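Local coordinates for protein cellobiose 2-epimerase (PDB 5ZHB) that probably interconverts cellobiose and its C2 epimer by acting on the reducing-end sugar, at residues L34-H42 and D345-Y353; R54-V65 and C373-L382. One frame throughout, in Å; residues are numbered along the deposited sequence. Where two conformers were deposited one is given.

Contact 1 (L34-H42 and D345-Y353); sequences LVDYDLHVH and DSREGGEWY
The guanidinium of Arg347 meets the 34-42 hairpin with one face, against Leu39, and one edge, toward Tyr37. Leu39 CG sits above that face, off-centre, 3.6 Å from Arg347 NH1. At the edge, NH1 and NH2 of Arg347 converge end-on on one acceptor, the backbone O of Tyr37, at 2.8 Å and 3.0 Å; that oxygen lies near the guanidinium plane for both bonds. The Tyr37 and Arg347 side chains cross at about a right angle, yet their planes are only 39° apart, with Arg347 NH2 over one ring face, toward the rim; Arg347 CZ is 4.8 Å from the ring centroid and 14° off the normal, a cation-pi arrangement. The Tyr353 ring has Asp345 CB over one face, while its CD1 meets Tyr37 CE1 obliquely at 4.1 Å.

The turn linking strands 34-35 and 41-42, a type I turn from Asp36 to Leu39, packs on the loop between helix 326-343 and strand 355-356, which carries a type II turn from Arg347 to Gly350. This is one end of what family membership indicates is an (alpha/alpha)6 barrel.

Asp345 holds a second edge of the guanidinium, the one formed by NE and NH2. Its carboxylate takes the side-on grip as a salt bridge, with Arg347 NH2 at 2.6 Å from Asp345 OD2, and OD1 also accepts Arg347 N, closing an Asx turn. A bend at chi3 (-73°) turns the guanidinium so that its edges reach both Asp345 and Tyr37 O. The Leu39 methyls lie against the turn carbonyls: CD1 comes to 3.6 Å from Glu348 O, CD2 to 3.8 Å from Gly349 O. Gly349 has backbone angles that themselves call for glycine, and a CB there would press on Leu39 CD1.

Contact 2 (R54-V65 and C373-L382); sequences RQLWAFSAAYRV and CPYHNARFCL
Tyr375 CD2 lies over one face of the Arg54 guanidinium, 3.5 Å from Arg54 NE, with the two planes 23° apart. Trp57 meets the other half of the same tyrosine, Tyr375 CD1 standing above one indole face, while Trp57 CH2 presses on Arg379 CB at 3.4 Å. With the Arg54 chain extended from CG to NE, its CB and CD lie against Cys373 SG, CD at a tight 3.1 Å. A leucine here would probably lose the guanidinium that lies along Tyr375, leaving CD2 and CE2 of that ring without their flat partner.

The axes of 54-65 and 375-382 approach to 9.3 Å with their N-to-C directions 18° apart, as expected of adjacent inner helices in an (alpha/alpha)6 barrel.

Small apolar groups allow this approach: Ala58 CB touches Pro374 CG at 3.8 Å and also meets Ala378 CB. Farther along, Leu382 spreads its branches, CD1 reaching Ala61 CB at 3.8 Å and CD2 reaching Val65 CB at 3.9 Å.

No hydrogen bond crosses; the polar ends turn to third parties, Tyr375 OH to Glu191, His376 ND1 to Glu311, and Arg379 to both glutamates.

From the N terminus, the chain passes through helix 2-21 to the hairpin 34-42, then helix 49-66. After the intervening helical hairpins it reaches loop 345-353, where contact 1 closes a loop of 302 intervening residues. Contact 2 follows when helix 375-387 returns beside helix 49-66, with 307 between. The segments alternate along the chain, so the two closures cross rather than nest. Contact 1 joins the hairpin 34-42 to the loop before strand 355-356; contact 2 joins what are, by the family's barrel fold, probably the first and last inner helices. Their centres lie 19 Å apart, yet they touch: Glu351 OE1 and Asn377 ND2, 3.0 Å apart, form a probable hydrogen bond, and Trp352 packs on Phe380.

Contact 1 (L34-H42 and D345-Y353)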
# COMPACT_ATOMS: atom_id res chain seq x y z
N LEU A 34 14.84 10.30 -4.50
CA LEU A 34 14.10 10.91 -5.61
C LEU A 34 14.78 10.55 -6.93
O LEU A 34 16.00 10.68 -7.05
CB LEU A 34 14.05 12.43 -5.49
CG LEU A 34 13.13 13.18 -6.46
CD1 LEU A 34 11.68 12.88 -6.15
CD2 LEU A 34 13.38 14.68 -6.36
N VAL A 35 13.95 10.08 -7.89
CA VAL A 35 14.28 10.06 -9.30
C VAL A 35 13.18 10.84 -10.01
O VAL A 35 12.03 10.43 -9.97
CB VAL A 35 14.36 8.62 -9.83
CG1 VAL A 35 14.67 8.63 -11.32
CG2 VAL A 35 15.35 7.77 -9.05
N ASP A 36 13.54 11.96 -10.64
CA ASP A 36 12.55 12.81 -11.28
C ASP A 36 12.14 12.19 -12.61
O ASP A 36 12.71 11.19 -13.03
CB ASP A 36 13.02 14.26 -11.38
CG ASP A 36 14.38 14.44 -12.05
OD1 ASP A 36 14.65 13.69 -13.02
OD2 ASP A 36 15.14 15.32 -11.60
N TYR A 37 11.10 12.77 -13.22
CA TYR A 37 10.54 12.31 -14.47
C TYR A 37 11.63 12.17 -15.54
O TYR A 37 11.55 11.28 -16.38
CB TYR A 37 9.53 13.33 -15.01
CG TYR A 37 8.99 12.93 -16.37
CD1 TYR A 37 8.17 11.82 -16.48
CD2 TYR A 37 9.37 13.59 -17.53
CE1 TYR A 37 7.65 11.43 -17.70
CE2 TYR A 37 8.89 13.18 -18.77
CZ TYR A 37 8.03 12.11 -18.86
OH TYR A 37 7.53 11.69 -20.06
N ASP A 38 12.63 13.05 -15.50
CA ASP A 38 13.67 13.04 -16.53
C ASP A 38 14.83 12.11 -16.14
O ASP A 38 15.88 12.15 -16.78
CB ASP A 38 14.10 14.47 -16.85
CG ASP A 38 14.68 15.24 -15.68
OD1 ASP A 38 15.00 14.60 -14.66
OD2 ASP A 38 14.81 16.48 -15.81
N LEU A 39 14.64 11.29 -15.09
CA LEU A 39 15.57 10.22 -14.72
C LEU A 39 16.86 10.74 -14.08
O LEU A 39 17.77 9.93 -13.85
CB LEU A 39 15.86 9.25 -15.87
CG LEU A 39 14.63 8.64 -16.54
CD1 LEU A 39 15.08 7.72 -17.66
CD2 LEU A 39 13.72 7.90 -15.53
N HIS A 40 16.93 12.02 -13.68
CA HIS A 40 17.96 12.43 -12.72
C HIS A 40 17.74 11.81 -11.33
O HIS A 40 16.64 11.87 -10.78
CB HIS A 40 18.08 13.94 -12.56
CG HIS A 40 18.59 14.60 -13.79
ND1 HIS A 40 17.83 15.42 -14.59
CD2 HIS A 40 19.83 14.56 -14.34
CE1 HIS A 40 18.58 15.82 -15.60
NE2 HIS A 40 19.78 15.31 -15.47
N VAL A 41 18.80 11.22 -10.77
CA VAL A 41 18.80 10.67 -9.44
C VAL A 41 19.33 11.72 -8.47
O VAL A 41 20.47 12.17 -8.62
CB VAL A 41 19.67 9.41 -9.38
CG1 VAL A 41 19.73 8.86 -7.97
CG2 VAL A 41 19.27 8.34 -10.39
N HIS A 42 18.49 12.15 -7.51
CA HIS A 42 18.89 13.14 -6.51
C HIS A 42 19.38 12.43 -5.26
O HIS A 42 18.58 12.03 -4.40
CB HIS A 42 17.73 14.09 -6.18
CG HIS A 42 17.23 14.84 -7.35
ND1 HIS A 42 17.47 16.18 -7.51
CD2 HIS A 42 16.57 14.45 -8.45
CE1 HIS A 42 16.94 16.59 -8.66
NE2 HIS A 42 16.37 15.56 -9.24
N ASP A 345 7.69 2.27 -18.57
CA ASP A 345 8.57 3.21 -19.25
C ASP A 345 9.55 2.39 -20.09
O ASP A 345 10.11 1.45 -19.58
CB ASP A 345 9.35 4.01 -18.21
CG ASP A 345 10.10 5.23 -18.71
OD1 ASP A 345 10.27 5.35 -19.94
OD2 ASP A 345 10.39 6.09 -17.88
N SER A 346 9.75 2.74 -21.36
CA SER A 346 10.73 2.00 -22.13
C SER A 346 12.06 2.76 -22.22
O SER A 346 13.00 2.28 -22.86
CB SER A 346 10.19 1.62 -23.46
OG SER A 346 9.90 2.80 -24.19
N ARG A 347 12.21 3.86 -21.49
CA ARG A 347 13.49 4.54 -21.46
C ARG A 347 14.50 3.68 -20.71
O ARG A 347 14.14 2.97 -19.77
CB ARG A 347 13.46 5.90 -20.78
CG ARG A 347 12.65 6.87 -21.60
CD ARG A 347 12.61 8.18 -20.87
NE ARG A 347 11.73 8.05 -19.69
CZ ARG A 347 11.55 8.95 -18.75
NH1 ARG A 347 12.21 10.10 -18.78
NH2 ARG A 347 10.71 8.69 -17.75
N GLU A 348 15.76 3.73 -21.16
CA GLU A 348 16.84 3.17 -20.38
C GLU A 348 17.00 4.04 -19.14
O GLU A 348 17.19 5.26 -19.23
CB GLU A 348 18.14 3.26 -21.17
CG GLU A 348 19.25 2.40 -20.60
CD GLU A 348 20.53 2.54 -21.42
OE1 GLU A 348 20.55 3.11 -22.53
OE2 GLU A 348 21.52 2.07 -20.88
N GLY A 349 16.97 3.40 -17.99
CA GLY A 349 17.00 4.12 -16.74
C GLY A 349 15.62 4.19 -16.07
O GLY A 349 15.55 4.66 -14.94
N GLY A 350 14.56 3.81 -16.79
CA GLY A 350 13.19 4.00 -16.35
C GLY A 350 12.60 2.80 -15.61
O GLY A 350 13.23 1.75 -15.43
N GLU A 351 11.35 2.98 -15.13
CA GLU A 351 10.64 1.90 -14.45
C GLU A 351 9.20 1.96 -14.94
O GLU A 351 8.94 1.76 -16.12
CB GLU A 351 10.90 2.10 -12.95
CG GLU A 351 10.35 1.03 -12.02
CD GLU A 351 9.17 1.39 -11.11
OE1 GLU A 351 8.93 0.62 -10.17
OE2 GLU A 351 8.48 2.39 -11.36
N TRP A 352 8.30 2.40 -14.05
CA TRP A 352 6.94 2.73 -14.43
C TRP A 352 6.72 4.23 -14.26
O TRP A 352 7.19 4.88 -13.33
CB TRP A 352 5.93 1.92 -13.59
CG TRP A 352 5.93 0.42 -13.77
CD1 TRP A 352 6.93 -0.42 -14.15
CD2 TRP A 352 4.77 -0.43 -13.60
NE1 TRP A 352 6.49 -1.71 -14.21
CE2 TRP A 352 5.16 -1.75 -13.88
CE3 TRP A 352 3.44 -0.18 -13.25
CZ2 TRP A 352 4.28 -2.82 -13.80
CZ3 TRP A 352 2.56 -1.25 -13.18
CH2 TRP A 352 2.97 -2.54 -13.47
N TYR A 353 5.91 4.79 -15.14
CA TYR A 353 5.46 6.15 -14.92
C TYR A 353 4.48 6.23 -13.75
O TYR A 353 3.79 5.27 -13.43
CB TYR A 353 4.74 6.65 -16.16
CG TYR A 353 5.56 6.65 -17.43
CD1 TYR A 353 6.72 7.42 -17.55
CD2 TYR A 353 5.10 5.98 -18.56
CE1 TYR A 353 7.45 7.42 -18.73
CE2 TYR A 353 5.80 6.00 -19.74
CZ TYR A 353 6.96 6.74 -19.84
OH TYR A 353 7.60 6.74 -21.03

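Contact 2 (R54-V65 and C373-L382)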
# COMPACT_ATOMS: atom_id res chain seq x y z
N ARG A 54 8.34 0.40 2.51
CA ARG A 54 7.84 -0.26 1.32
C ARG A 54 8.98 -0.97 0.59
O ARG A 54 8.79 -2.07 0.06
CB ARG A 54 7.11 0.75 0.43
CG ARG A 54 5.74 1.08 1.03
CD ARG A 54 5.15 2.22 0.23
NE ARG A 54 3.78 2.44 0.71
CZ ARG A 54 2.99 3.33 0.14
NH1 ARG A 54 3.44 4.10 -0.84
NH2 ARG A 54 1.73 3.41 0.53
N GLN A 55 10.14 -0.32 0.53
CA GLN A 55 11.35 -0.93 -0.03
C GLN A 55 11.68 -2.23 0.72
O GLN A 55 11.93 -3.25 0.08
CB GLN A 55 12.50 0.06 -0.00
CG GLN A 55 12.32 1.25 -0.92
CD GLN A 55 13.10 2.44 -0.42
OE1 GLN A 55 13.74 2.38 0.63
NE2 GLN A 55 13.00 3.55 -1.15
N LEU A 56 11.59 -2.22 2.05
CA LEU A 56 11.88 -3.40 2.84
C LEU A 56 10.86 -4.50 2.54
O LEU A 56 11.21 -5.68 2.40
CB LEU A 56 11.90 -3.04 4.31
CG LEU A 56 11.93 -4.21 5.30
CD1 LEU A 56 13.10 -5.16 5.06
CD2 LEU A 56 11.99 -3.65 6.69
N TRP A 57 9.59 -4.11 2.47
CA TRP A 57 8.53 -5.09 2.21
C TRP A 57 8.75 -5.76 0.85
O TRP A 57 8.70 -6.99 0.76
CB TRP A 57 7.13 -4.45 2.35
CG TRP A 57 6.07 -5.49 2.10
CD1 TRP A 57 5.45 -6.27 3.03
CD2 TRP A 57 5.68 -6.01 0.81
NE1 TRP A 57 4.65 -7.19 2.41
CE2 TRP A 57 4.78 -7.06 1.05
CE3 TRP A 57 5.98 -5.67 -0.50
CZ2 TRP A 57 4.20 -7.79 0.02
CZ3 TRP A 57 5.38 -6.36 -1.53
CH2 TRP A 57 4.52 -7.43 -1.27
N ALA A 58 8.98 -4.95 -0.20
CA ALA A 58 9.10 -5.43 -1.57
C ALA A 58 10.28 -6.40 -1.72
O ALA A 58 10.11 -7.48 -2.29
CB ALA A 58 9.20 -4.28 -2.56
N PHE A 59 11.45 -6.04 -1.19
CA PHE A 59 12.59 -6.94 -1.30
C PHE A 59 12.41 -8.21 -0.46
O PHE A 59 12.84 -9.28 -0.91
CB PHE A 59 13.88 -6.21 -0.92
CG PHE A 59 14.37 -5.32 -2.03
CD1 PHE A 59 14.63 -5.84 -3.29
CD2 PHE A 59 14.49 -3.95 -1.84
CE1 PHE A 59 15.06 -5.02 -4.31
CE2 PHE A 59 14.93 -3.14 -2.88
CZ PHE A 59 15.21 -3.68 -4.10
N SER A 60 11.83 -8.10 0.73
CA SER A 60 11.60 -9.26 1.58
C SER A 60 10.65 -10.24 0.91
O SER A 60 10.94 -11.43 0.83
CB SER A 60 11.06 -8.89 2.93
OG SER A 60 11.96 -8.07 3.66
N ALA A 61 9.51 -9.72 0.40
CA ALA A 61 8.53 -10.54 -0.29
C ALA A 61 9.12 -11.14 -1.56
O ALA A 61 8.79 -12.28 -1.86
CB ALA A 61 7.28 -9.74 -0.63
N ALA A 62 9.89 -10.36 -2.34
CA ALA A 62 10.52 -10.88 -3.54
C ALA A 62 11.39 -12.08 -3.18
O ALA A 62 11.38 -13.09 -3.90
CB ALA A 62 11.34 -9.85 -4.26
N TYR A 63 12.13 -11.96 -2.07
CA TYR A 63 13.00 -13.04 -1.62
C TYR A 63 12.16 -14.26 -1.20
O TYR A 63 12.49 -15.38 -1.58
CB TYR A 63 13.94 -12.58 -0.50
CG TYR A 63 14.85 -13.70 -0.01
CD1 TYR A 63 15.88 -14.17 -0.80
CD2 TYR A 63 14.67 -14.29 1.24
CE1 TYR A 63 16.72 -15.19 -0.37
CE2 TYR A 63 15.49 -15.31 1.68
CZ TYR A 63 16.53 -15.76 0.88
OH TYR A 63 17.36 -16.76 1.31
N ARG A 64 11.07 -14.04 -0.47
CA ARG A 64 10.19 -15.11 0.00
C ARG A 64 9.69 -15.96 -1.16
O ARG A 64 9.65 -17.19 -1.07
CB ARG A 64 8.96 -14.55 0.73
CG ARG A 64 8.08 -15.63 1.35
CD ARG A 64 7.01 -15.14 2.30
NE ARG A 64 6.26 -13.98 1.81
CZ ARG A 64 5.34 -13.99 0.86
NH1 ARG A 64 4.83 -15.12 0.42
NH2 ARG A 64 4.90 -12.86 0.36
N VAL A 65 9.28 -15.30 -2.24
CA VAL A 65 8.59 -15.95 -3.33
C VAL A 65 9.61 -16.47 -4.32
O VAL A 65 9.44 -17.57 -4.83
CB VAL A 65 7.61 -14.99 -4.03
CG1 VAL A 65 7.07 -15.59 -5.32
CG2 VAL A 65 6.48 -14.57 -3.09
N CYS A 373 7.20 4.01 -4.94
CA CYS A 373 8.22 3.04 -4.60
C CYS A 373 7.80 1.70 -5.20
O CYS A 373 6.99 1.68 -6.13
CB CYS A 373 8.55 3.14 -3.12
SG CYS A 373 7.09 2.80 -2.11
N PRO A 374 8.49 0.59 -4.88
CA PRO A 374 8.20 -0.67 -5.57
C PRO A 374 7.14 -1.57 -4.95
O PRO A 374 6.97 -2.69 -5.41
CB PRO A 374 9.59 -1.34 -5.47
CG PRO A 374 10.07 -0.97 -4.10
CD PRO A 374 9.60 0.47 -3.93
N TYR A 375 6.45 -1.12 -3.89
CA TYR A 375 5.54 -1.99 -3.16
C TYR A 375 4.35 -2.40 -4.02
O TYR A 375 4.09 -3.60 -4.16
CB TYR A 375 5.20 -1.34 -1.82
CG TYR A 375 3.76 -1.37 -1.32
CD1 TYR A 375 3.24 -2.46 -0.65
CD2 TYR A 375 2.94 -0.24 -1.43
CE1 TYR A 375 1.95 -2.46 -0.12
CE2 TYR A 375 1.66 -0.22 -0.90
CZ TYR A 375 1.14 -1.34 -0.26
OH TYR A 375 -0.12 -1.33 0.29
N HIS A 376 3.63 -1.43 -4.60
CA HIS A 376 2.38 -1.77 -5.30
C HIS A 376 2.65 -2.68 -6.51
O HIS A 376 1.99 -3.72 -6.68
CB HIS A 376 1.64 -0.51 -5.73
CG HIS A 376 0.84 0.22 -4.69
ND1 HIS A 376 -0.28 -0.32 -4.09
CD2 HIS A 376 1.04 1.43 -4.12
CE1 HIS A 376 -0.75 0.55 -3.18
NE2 HIS A 376 0.02 1.64 -3.21
N ASN A 377 3.58 -2.27 -7.36
CA ASN A 377 3.83 -3.00 -8.60
C ASN A 377 4.56 -4.33 -8.35
O ASN A 377 4.23 -5.33 -9.01
CB ASN A 377 4.41 -2.09 -9.69
CG ASN A 377 5.74 -1.47 -9.36
OD1 ASN A 377 6.16 -1.45 -8.20
ND2 ASN A 377 6.39 -0.89 -10.38
N ALA A 378 5.53 -4.37 -7.42
CA ALA A 378 6.15 -5.64 -7.06
C ALA A 378 5.13 -6.60 -6.47
O ALA A 378 5.11 -7.78 -6.84
CB ALA A 378 7.28 -5.46 -6.10
N ARG A 379 4.35 -6.12 -5.50
CA ARG A 379 3.34 -6.93 -4.85
C ARG A 379 2.39 -7.53 -5.90
O ARG A 379 2.05 -8.70 -5.81
CB ARG A 379 2.61 -6.11 -3.79
CG ARG A 379 1.62 -6.99 -3.05
CD ARG A 379 0.94 -6.39 -1.85
NE ARG A 379 0.08 -5.26 -2.22
CZ ARG A 379 -0.59 -4.51 -1.35
NH1 ARG A 379 -0.56 -4.80 -0.07
NH2 ARG A 379 -1.33 -3.50 -1.79
N PHE A 380 1.96 -6.72 -6.88
CA PHE A 380 1.09 -7.23 -7.92
C PHE A 380 1.73 -8.44 -8.62
O PHE A 380 1.07 -9.48 -8.76
CB PHE A 380 0.66 -6.10 -8.86
CG PHE A 380 0.66 -6.45 -10.33
CD1 PHE A 380 -0.31 -7.28 -10.88
CD2 PHE A 380 1.64 -5.93 -11.17
CE1 PHE A 380 -0.32 -7.56 -12.23
CE2 PHE A 380 1.63 -6.21 -12.53
CZ PHE A 380 0.67 -7.05 -13.05
N CYS A 381 2.97 -8.29 -9.10
CA CYS A 381 3.64 -9.38 -9.79
C CYS A 381 3.73 -10.60 -8.87
O CYS A 381 3.40 -11.71 -9.29
CB CYS A 381 5.04 -8.96 -10.24
SG CYS A 381 5.04 -7.66 -11.48
N LEU A 382 4.10 -10.40 -7.61
CA LEU A 382 4.28 -11.48 -6.64
C LEU A 382 2.98 -12.19 -6.28
O LEU A 382 2.95 -13.42 -6.09
CB LEU A 382 4.97 -10.93 -5.41
CG LEU A 382 6.42 -10.47 -5.62
CD1 LEU A 382 6.91 -9.76 -4.39
CD2 LEU A 382 7.33 -11.63 -5.98